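Long-range contacts in acetyl-CoA acetyltransferase (Mycobacterium smegmatis, PDB 4EGV), which probably acts as an acyltransferase of the thiolase family, though its exact substrates and reaction are uncertain: residues I22-E30 against L45-D56; V137-T145 against G378-H386. One frame throughout, in Å; residues are numbered along the deposited sequence.

Interaction 1 (I22-E30 against L45-D56); sequences IVGVGQFTE and LATEAAKAALHD
Phe28 leaves its strand toward the helix and lies against Leu45, Glu48 and Ala49, successive positions on one face of the helix. Its CB sits 4.1 Å from Ala49 N. Chi1 of -177° swings CG opposite the backbone nitrogen and carries the ring out across Glu48, with CG 3.8 Å from Glu48 CB. That methylene stands over one ring face as a CH-pi contact, while CE2 meets Leu45 CD2 at 3.7 Å, a methyl at the ring edge and in its plane. At the far end CZ reaches Glu48 CG at 4.1 Å. A large flat residue suits this place because its face and edge take different partners: glutamate supplies its aliphatic stem, leucine a branch.

Farther back, small residues replace bulk. Gly24 and Gly26 have no side chain on the face turned to the helix, and Ala49, Ala52 and Ala53 answer with single methyls, letting the strand and helix axes come within 5.6 Å. Gly24 CA lies 3.3 Å from Ala53 O, and Gly26 CA 3.5 Å from Ala49 O, both as CA-H...O contacts. The two axes run roughly antiparallel, at 144°, as expected of a strand followed by its helix in an alpha/beta layer. Val25 turns the other way, onto Ala389 and Val392 of helix 383-397, which places the strand between two helical layers.

At the helix end Asp56 OD2 accepts the backbone N-H of Val25 at 3.1 Å, from above the carboxylate plane. The same oxygen forms a salt bridge with Arg396, serving both neighbours. The middle is thus close backbone packing, the Phe28 end largely apolar with carboxylates at its margin, and the Asp56 end a hydrogen bond and a salt bridge, where Arg396 probably helps keep Asp56 ionised.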
loop_
_atom_site.group_PDB
_atom_site.type_symbol
_atom_site.label_atom_id
_atom_site.label_comp_id
_atom_site.label_asym_id
_atom_site.label_seq_id
_atom_site.Cartn_x
_atom_site.Cartn_y
_atom_site.Cartn_z
ATOM N N ILE A 22 8.926 -10.467 -16.187
ATOM C CA ILE A 22 9.946 -9.748 -15.420
ATOM C C ILE A 22 11.294 -10.482 -15.466
ATOM O O ILE A 22 11.359 -11.667 -15.077
ATOM C CB ILE A 22 9.511 -9.448 -13.990
ATOM C CG1 ILE A 22 8.322 -8.514 -14.030
ATOM C CG2 ILE A 22 10.659 -8.828 -13.194
ATOM C CD1 ILE A 22 7.831 -8.115 -12.678
ATOM N N VAL A 23 12.321 -9.790 -15.998
ATOM C CA VAL A 23 13.644 -10.400 -16.198
ATOM C C VAL A 23 14.751 -9.957 -15.256
ATOM O O VAL A 23 15.668 -10.735 -14.997
ATOM C CB VAL A 23 14.142 -10.403 -17.638
ATOM C CG1 VAL A 23 13.150 -11.113 -18.489
ATOM C CG2 VAL A 23 14.421 -9.007 -18.128
ATOM N N GLY A 24 14.643 -8.736 -14.723
ATOM C CA GLY A 24 15.648 -8.210 -13.836
ATOM C C GLY A 24 15.031 -7.371 -12.757
ATOM O O GLY A 24 14.152 -6.563 -13.027
ATOM N N VAL A 25 15.487 -7.563 -11.527
ATOM C CA VAL A 25 14.997 -6.765 -10.401
ATOM C C VAL A 25 16.192 -6.135 -9.669
ATOM O O VAL A 25 17.294 -6.697 -9.619
ATOM C CB VAL A 25 14.045 -7.589 -9.439
ATOM C CG1 VAL A 25 12.805 -8.015 -10.153
ATOM C CG2 VAL A 25 14.708 -8.775 -8.828
ATOM N N GLY A 26 16.004 -4.959 -9.109
ATOM C CA GLY A 26 17.124 -4.342 -8.449
ATOM C C GLY A 26 16.747 -3.624 -7.219
ATOM O O GLY A 26 15.795 -2.913 -7.215
ATOM N N GLN A 27 17.524 -3.814 -6.169
ATOM C CA GLN A 27 17.351 -3.021 -4.946
ATOM C C GLN A 27 18.632 -2.322 -4.516
ATOM O O GLN A 27 19.684 -2.796 -4.785
ATOM C CB GLN A 27 16.832 -3.914 -3.838
ATOM C CG GLN A 27 15.386 -4.160 -3.948
ATOM C CD GLN A 27 14.918 -5.146 -2.956
ATOM O OE1 GLN A 27 15.087 -6.362 -3.139
ATOM N NE2 GLN A 27 14.302 -4.652 -1.883
ATOM N N PHE A 28 18.531 -1.191 -3.861
ATOM C CA PHE A 28 19.689 -0.512 -3.339
ATOM C C PHE A 28 19.359 0.299 -2.111
ATOM O O PHE A 28 18.341 0.994 -2.098
ATOM C CB PHE A 28 20.265 0.412 -4.386
ATOM C CG PHE A 28 21.515 1.110 -3.956
ATOM C CD1 PHE A 28 22.709 0.422 -3.907
ATOM C CD2 PHE A 28 21.496 2.466 -3.617
ATOM C CE1 PHE A 28 23.890 1.057 -3.538
ATOM C CE2 PHE A 28 22.653 3.117 -3.239
ATOM C CZ PHE A 28 23.861 2.426 -3.202
ATOM N N THR A 29 20.236 0.228 -1.105
ATOM C CA THR A 29 20.144 1.053 0.101
ATOM C C THR A 29 21.491 1.725 0.389
ATOM O O THR A 29 22.529 1.081 0.275
ATOM C CB THR A 29 19.693 0.211 1.336
ATOM O OG1 THR A 29 18.402 -0.326 1.093
ATOM C CG2 THR A 29 19.623 1.058 2.603
ATOM N N GLU A 30 21.461 3.013 0.766
ATOM C CA GLU A 30 22.662 3.760 1.232
ATOM C C GLU A 30 22.590 4.242 2.703
ATOM O O GLU A 30 21.548 4.710 3.170
ATOM C CB GLU A 30 22.936 4.943 0.296
ATOM C CG GLU A 30 24.148 5.793 0.660
ATOM C CD GLU A 30 24.163 7.135 -0.070
ATOM O OE1 GLU A 30 23.091 7.717 -0.389
ATOM O OE2 GLU A 30 25.267 7.633 -0.314
ATOM N N LEU A 45 20.091 7.123 -6.730
ATOM C CA LEU A 45 19.566 5.921 -6.073
ATOM C C LEU A 45 18.751 4.981 -6.984
ATOM O O LEU A 45 18.835 3.749 -6.906
ATOM C CB LEU A 45 18.706 6.311 -4.883
ATOM C CG LEU A 45 19.369 6.908 -3.635
ATOM C CD1 LEU A 45 18.370 7.589 -2.713
ATOM C CD2 LEU A 45 20.248 5.940 -2.873
ATOM N N ALA A 46 17.949 5.599 -7.840
ATOM C CA ALA A 46 17.181 4.911 -8.835
ATOM C C ALA A 46 18.117 4.366 -9.883
ATOM O O ALA A 46 17.858 3.349 -10.459
ATOM C CB ALA A 46 16.166 5.870 -9.463
ATOM N N THR A 47 19.203 5.058 -10.127
ATOM C CA THR A 47 20.233 4.618 -11.070
ATOM C C THR A 47 20.949 3.355 -10.582
ATOM O O THR A 47 21.051 2.394 -11.276
ATOM C CB THR A 47 21.207 5.787 -11.340
ATOM O OG1 THR A 47 20.464 6.828 -11.990
ATOM C CG2 THR A 47 22.380 5.354 -12.184
ATOM N N GLU A 48 21.422 3.373 -9.359
ATOM C CA GLU A 48 21.996 2.203 -8.768
ATOM C C GLU A 48 21.095 0.956 -8.793
ATOM O O GLU A 48 21.553 -0.112 -9.152
ATOM C CB GLU A 48 22.440 2.503 -7.342
ATOM C CG GLU A 48 23.841 3.056 -7.241
ATOM C CD GLU A 48 24.933 2.162 -7.853
ATOM O OE1 GLU A 48 24.929 0.936 -7.674
ATOM O OE2 GLU A 48 25.833 2.706 -8.508
ATOM N N ALA A 49 19.840 1.095 -8.391
ATOM C CA ALA A 49 18.847 0.016 -8.543
ATOM C C ALA A 49 18.587 -0.428 -9.991
ATOM O O ALA A 49 18.424 -1.602 -10.242
ATOM C CB ALA A 49 17.562 0.392 -7.886
ATOM N N ALA A 50 18.570 0.508 -10.931
ATOM C CA ALA A 50 18.343 0.197 -12.339
ATOM C C ALA A 50 19.489 -0.591 -12.948
ATOM O O ALA A 50 19.263 -1.499 -13.786
ATOM C CB ALA A 50 18.061 1.454 -13.132
ATOM N N LYS A 51 20.701 -0.265 -12.498
ATOM C CA LYS A 51 21.934 -0.959 -12.900
ATOM C C LYS A 51 22.002 -2.394 -12.443
ATOM O O LYS A 51 22.535 -3.238 -13.139
ATOM C CB LYS A 51 23.168 -0.219 -12.391
ATOM C CG LYS A 51 23.614 0.892 -13.268
ATOM C CD LYS A 51 24.698 1.678 -12.572
ATOM C CE LYS A 51 25.172 2.814 -13.484
ATOM N NZ LYS A 51 25.888 3.837 -12.739
ATOM N N ALA A 52 21.461 -2.633 -11.259
ATOM C CA ALA A 52 21.302 -3.972 -10.695
ATOM C C ALA A 52 20.207 -4.773 -11.382
ATOM O O ALA A 52 20.335 -5.992 -11.477
ATOM C CB ALA A 52 21.051 -3.911 -9.187
ATOM N N ALA A 53 19.143 -4.109 -11.842
ATOM C CA ALA A 53 18.096 -4.777 -12.592
ATOM C C ALA A 53 18.626 -5.279 -13.956
ATOM O O ALA A 53 18.298 -6.395 -14.417
ATOM C CB ALA A 53 16.894 -3.876 -12.740
ATOM N N LEU A 54 19.475 -4.454 -14.576
ATOM C CA LEU A 54 20.123 -4.777 -15.823
ATOM C C LEU A 54 21.159 -5.859 -15.654
ATOM O O LEU A 54 21.430 -6.617 -16.568
ATOM C CB LEU A 54 20.818 -3.543 -16.354
ATOM C CG LEU A 54 20.210 -2.747 -17.515
ATOM C CD1 LEU A 54 18.727 -2.538 -17.366
ATOM C CD2 LEU A 54 20.950 -1.445 -17.615
ATOM N N HIS A 55 21.768 -5.926 -14.486
ATOM C CA HIS A 55 22.703 -6.996 -14.239
ATOM C C HIS A 55 22.088 -8.317 -13.827
ATOM O O HIS A 55 22.628 -9.387 -14.148
ATOM C CB HIS A 55 23.724 -6.633 -13.194
ATOM C CG HIS A 55 25.010 -7.363 -13.407
ATOM N ND1 HIS A 55 25.423 -8.425 -12.623
ATOM C CD2 HIS A 55 25.931 -7.238 -14.394
ATOM C CE1 HIS A 55 26.576 -8.878 -13.084
ATOM N NE2 HIS A 55 26.903 -8.180 -14.159
ATOM N N ASP A 56 20.984 -8.213 -13.100
ATOM C CA ASP A 56 20.242 -9.328 -12.617
ATOM C C ASP A 56 19.765 -10.216 -13.756
ATOM O O ASP A 56 19.720 -11.425 -13.590
ATOM C CB ASP A 56 19.063 -8.826 -11.812
ATOM C CG ASP A 56 18.368 -9.922 -11.048
ATOM O OD1 ASP A 56 19.025 -10.520 -10.159
ATOM O OD2 ASP A 56 17.159 -10.145 -11.331
#

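Interaction 2 (V137-T145 against G378-H386); sequences VLIFGSENT and GLGNNYSMH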
loop_
_atom_site.group_PDB
_atom_site.type_symbol
_atom_site.label_atom_id
_atom_site.label_comp_id
_atom_site.label_asym_id
_atom_site.label_seq_id
_atom_site.Cartn_x
_atom_site.Cartn_y
_atom_site.Cartn_z
ATOM N N VAL A 137 10.655 -2.510 -21.090
ATOM C CA VAL A 137 10.282 -1.445 -20.211
ATOM C C VAL A 137 11.094 -1.519 -18.930
ATOM O O VAL A 137 11.338 -2.575 -18.409
ATOM C CB VAL A 137 8.763 -1.528 -19.887
ATOM C CG1 VAL A 137 8.318 -0.447 -18.857
ATOM C CG2 VAL A 137 7.935 -1.452 -21.161
ATOM N N LEU A 138 11.512 -0.369 -18.438
ATOM C CA LEU A 138 12.155 -0.243 -17.132
ATOM C C LEU A 138 11.329 0.624 -16.187
ATOM O O LEU A 138 10.984 1.735 -16.495
ATOM C CB LEU A 138 13.592 0.319 -17.246
ATOM C CG LEU A 138 14.407 0.365 -15.943
ATOM C CD1 LEU A 138 14.592 -1.057 -15.378
ATOM C CD2 LEU A 138 15.742 1.033 -16.109
ATOM N N ILE A 139 11.018 0.076 -15.024
ATOM C CA ILE A 139 10.306 0.764 -13.980
ATOM C C ILE A 139 11.247 1.024 -12.790
ATOM O O ILE A 139 12.106 0.207 -12.491
ATOM C CB ILE A 139 9.112 -0.102 -13.599
ATOM C CG1 ILE A 139 8.073 -0.063 -14.713
ATOM C CG2 ILE A 139 8.445 0.327 -12.294
ATOM C CD1 ILE A 139 7.087 -1.227 -14.638
ATOM N N PHE A 140 11.135 2.166 -12.137
ATOM C CA PHE A 140 12.027 2.440 -11.027
ATOM C C PHE A 140 11.422 3.483 -10.106
ATOM O O PHE A 140 10.459 4.157 -10.462
ATOM C CB PHE A 140 13.440 2.856 -11.494
ATOM C CG PHE A 140 13.435 3.887 -12.580
ATOM C CD1 PHE A 140 13.117 5.210 -12.307
ATOM C CD2 PHE A 140 13.694 3.520 -13.893
ATOM C CE1 PHE A 140 13.079 6.166 -13.311
ATOM C CE2 PHE A 140 13.645 4.494 -14.940
ATOM C CZ PHE A 140 13.340 5.815 -14.622
ATOM N N GLY A 141 11.963 3.590 -8.896
ATOM C CA GLY A 141 11.519 4.598 -7.958
ATOM C C GLY A 141 12.557 4.724 -6.883
ATOM O O GLY A 141 13.409 3.888 -6.817
ATOM N N SER A 142 12.485 5.742 -6.034
ATOM C CA SER A 142 13.497 5.985 -4.990
ATOM C C SER A 142 13.050 7.020 -3.982
ATOM O O SER A 142 12.089 7.744 -4.201
ATOM C CB SER A 142 14.865 6.406 -5.570
ATOM O OG SER A 142 14.760 7.524 -6.427
ATOM N N GLU A 143 13.740 7.081 -2.849
ATOM C CA GLU A 143 13.516 8.134 -1.883
ATOM C C GLU A 143 14.764 8.485 -1.137
ATOM O O GLU A 143 15.662 7.678 -1.007
ATOM C CB GLU A 143 12.392 7.819 -0.928
ATOM C CG GLU A 143 12.139 6.366 -0.644
ATOM C CD GLU A 143 10.813 6.153 0.130
ATOM O OE1 GLU A 143 9.842 5.505 -0.424
ATOM O OE2 GLU A 143 10.766 6.668 1.290
ATOM N N ASN A 144 14.760 9.724 -0.650
ATOM C CA ASN A 144 15.849 10.449 0.004
ATOM C C ASN A 144 15.635 10.669 1.524
ATOM O O ASN A 144 14.498 10.608 2.020
ATOM C CB ASN A 144 15.885 11.830 -0.641
ATOM C CG ASN A 144 17.102 12.060 -1.407
ATOM O OD1 ASN A 144 18.133 11.468 -1.121
ATOM N ND2 ASN A 144 17.026 12.952 -2.379
ATOM N N THR A 145 16.710 10.952 2.273
ATOM C CA THR A 145 16.539 11.542 3.633
ATOM C C THR A 145 16.040 12.998 3.507
ATOM O O THR A 145 15.361 13.494 4.395
ATOM C CB THR A 145 17.816 11.494 4.557
ATOM O OG1 THR A 145 18.940 12.004 3.843
ATOM C CG2 THR A 145 18.131 10.066 5.050
ATOM N N GLY A 378 10.993 3.936 4.906
ATOM C CA GLY A 378 10.436 4.599 3.740
ATOM C C GLY A 378 9.153 5.324 4.039
ATOM O O GLY A 378 8.526 5.059 5.035
ATOM N N LEU A 379 8.791 6.248 3.156
ATOM C CA LEU A 379 7.616 7.095 3.280
ATOM C C LEU A 379 6.342 6.403 2.891
ATOM O O LEU A 379 5.278 6.811 3.315
ATOM C CB LEU A 379 7.750 8.346 2.416
ATOM C CG LEU A 379 8.891 9.293 2.835
ATOM C CD1 LEU A 379 9.054 10.469 1.816
ATOM C CD2 LEU A 379 8.883 9.711 4.333
ATOM N N GLY A 380 6.449 5.379 2.068
ATOM C CA GLY A 380 5.281 4.661 1.643
ATOM C C GLY A 380 4.994 4.606 0.163
ATOM O O GLY A 380 4.292 3.704 -0.290
ATOM N N ASN A 381 5.550 5.535 -0.592
ATOM C CA ASN A 381 5.233 5.611 -1.993
ATOM C C ASN A 381 5.818 4.530 -2.930
ATOM O O ASN A 381 5.119 3.986 -3.794
ATOM C CB ASN A 381 5.503 7.002 -2.530
ATOM C CG ASN A 381 4.473 7.400 -3.533
ATOM O OD1 ASN A 381 4.685 7.274 -4.749
ATOM N ND2 ASN A 381 3.305 7.819 -3.036
ATOM N N ASN A 382 7.097 4.235 -2.755
ATOM C CA ASN A 382 7.786 3.263 -3.583
ATOM C C ASN A 382 8.005 1.897 -2.902
ATOM O O ASN A 382 8.722 1.055 -3.394
ATOM C CB ASN A 382 9.109 3.858 -4.094
ATOM C CG ASN A 382 9.609 3.145 -5.293
ATOM O OD1 ASN A 382 8.920 3.086 -6.301
ATOM N ND2 ASN A 382 10.777 2.543 -5.189
ATOM N N TYR A 383 7.355 1.679 -1.778
ATOM C CA TYR A 383 7.524 0.444 -1.030
ATOM C C TYR A 383 7.246 -0.841 -1.807
ATOM O O TYR A 383 8.048 -1.756 -1.775
ATOM C CB TYR A 383 6.671 0.443 0.227
ATOM C CG TYR A 383 6.633 -0.943 0.826
ATOM C CD1 TYR A 383 7.688 -1.401 1.634
ATOM C CD2 TYR A 383 5.581 -1.826 0.539
ATOM C CE1 TYR A 383 7.681 -2.640 2.141
ATOM C CE2 TYR A 383 5.584 -3.093 1.059
ATOM C CZ TYR A 383 6.638 -3.488 1.855
ATOM O OH TYR A 383 6.654 -4.737 2.402
ATOM N N SER A 384 6.116 -0.924 -2.495
ATOM C CA SER A 384 5.748 -2.155 -3.206
ATOM C C SER A 384 6.696 -2.573 -4.318
ATOM O O SER A 384 6.582 -3.651 -4.850
ATOM C CB SER A 384 4.301 -2.113 -3.744
ATOM O OG SER A 384 3.366 -2.575 -2.784
HETATM N N MSE A 385 7.639 -1.752 -4.697
HETATM C CA MSE A 385 8.534 -2.205 -5.719
HETATM C C MSE A 385 9.620 -3.097 -5.162
HETATM O O MSE A 385 10.171 -3.930 -5.872
HETATM C CB MSE A 385 9.175 -1.036 -6.382
HETATM C CG MSE A 385 9.905 -1.444 -7.592
HETATM SE SE MSE A 385 9.807 -0.004 -8.726
HETATM C CE MSE A 385 10.734 1.345 -7.736
ATOM N N HIS A 386 9.941 -2.870 -3.899
ATOM C CA HIS A 386 10.742 -3.768 -3.114
ATOM C C HIS A 386 10.041 -5.142 -2.881
ATOM O O HIS A 386 10.669 -6.177 -2.939
ATOM C CB HIS A 386 11.103 -3.066 -1.798
ATOM C CG HIS A 386 12.002 -1.887 -1.996
ATOM N ND1 HIS A 386 13.357 -2.022 -2.206
ATOM C CD2 HIS A 386 11.736 -0.560 -2.062
ATOM C CE1 HIS A 386 13.891 -0.830 -2.368
ATOM N NE2 HIS A 386 12.931 0.071 -2.279
#
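Glu143 points from the end of its strand into the turn that precedes helix 383-397, and its carboxylate receives the backbone N-H of Leu379. The bond from Leu379 N to Glu143 OE2 is 2.7 Å long and nearly straight (163°), and it uses the syn lone pair, the one on the side of the other oxygen. A chi1 of 29°, off the staggered positions, and an extended chain beyond CG let glutamate reach the loop backbone. Gly378, with no side chain, brings its CA to 3.2 Å from the same Glu143 OE2, and CB and CG of Leu379 both lie beside this oxygen.

Asn382 faces the strand at Gly141. With chi1 at -160° its CG stands opposite the backbone nitrogen, which lays the amide along the glycine: OD1 is 3.4 Å from Gly141 CA, and ND2 packs against the Gly141 carbonyl group without hydrogen-bonding to it. The polar need of OD1 is met by Thr74. Glycine suits the strand here because the amide occupies the side to which a side chain would project.

Met385, present as selenomethionine, also starts opposite its backbone nitrogen but then bends at both following torsions. The bends bring SE to 3.8 Å from Ile139 CG2, the two chains meeting obliquely; the placing of the terminal methyl is doubtful. The Met385 side chain also touches Pro118 and Ala273.

In the five-layered αβαβα thiolase fold, central helices are buried between two sheets; helix 383-397 is probably one of them, as its contacts with strands 136-143 and 271-279 suggest. Gly380-Asn382 probably correspond to the loop carrying the Gly-His-Pro motif of classical thiolases.

How the interactions relate
From the N terminus, interaction 1 comes first: strand 20-29 is followed by a connection partly missing from the model and helix 42-56 folds back on it, closing a short local loop. Interaction 2 opens only later and closes a far longer one, of 232 residues, between strand 136-143 and the start of helix 383-397. The two are therefore in series, neither enclosing nor crossing the other. In space they adjoin: Leu45, Ala46 and Ala50 of the helix pack on Glu143, Ser142 and Leu138, while Gln27 lies beside His386. Both strands belong to one mixed sheet, which the two contacts together clasp between helix 42-56 and helix 383-397.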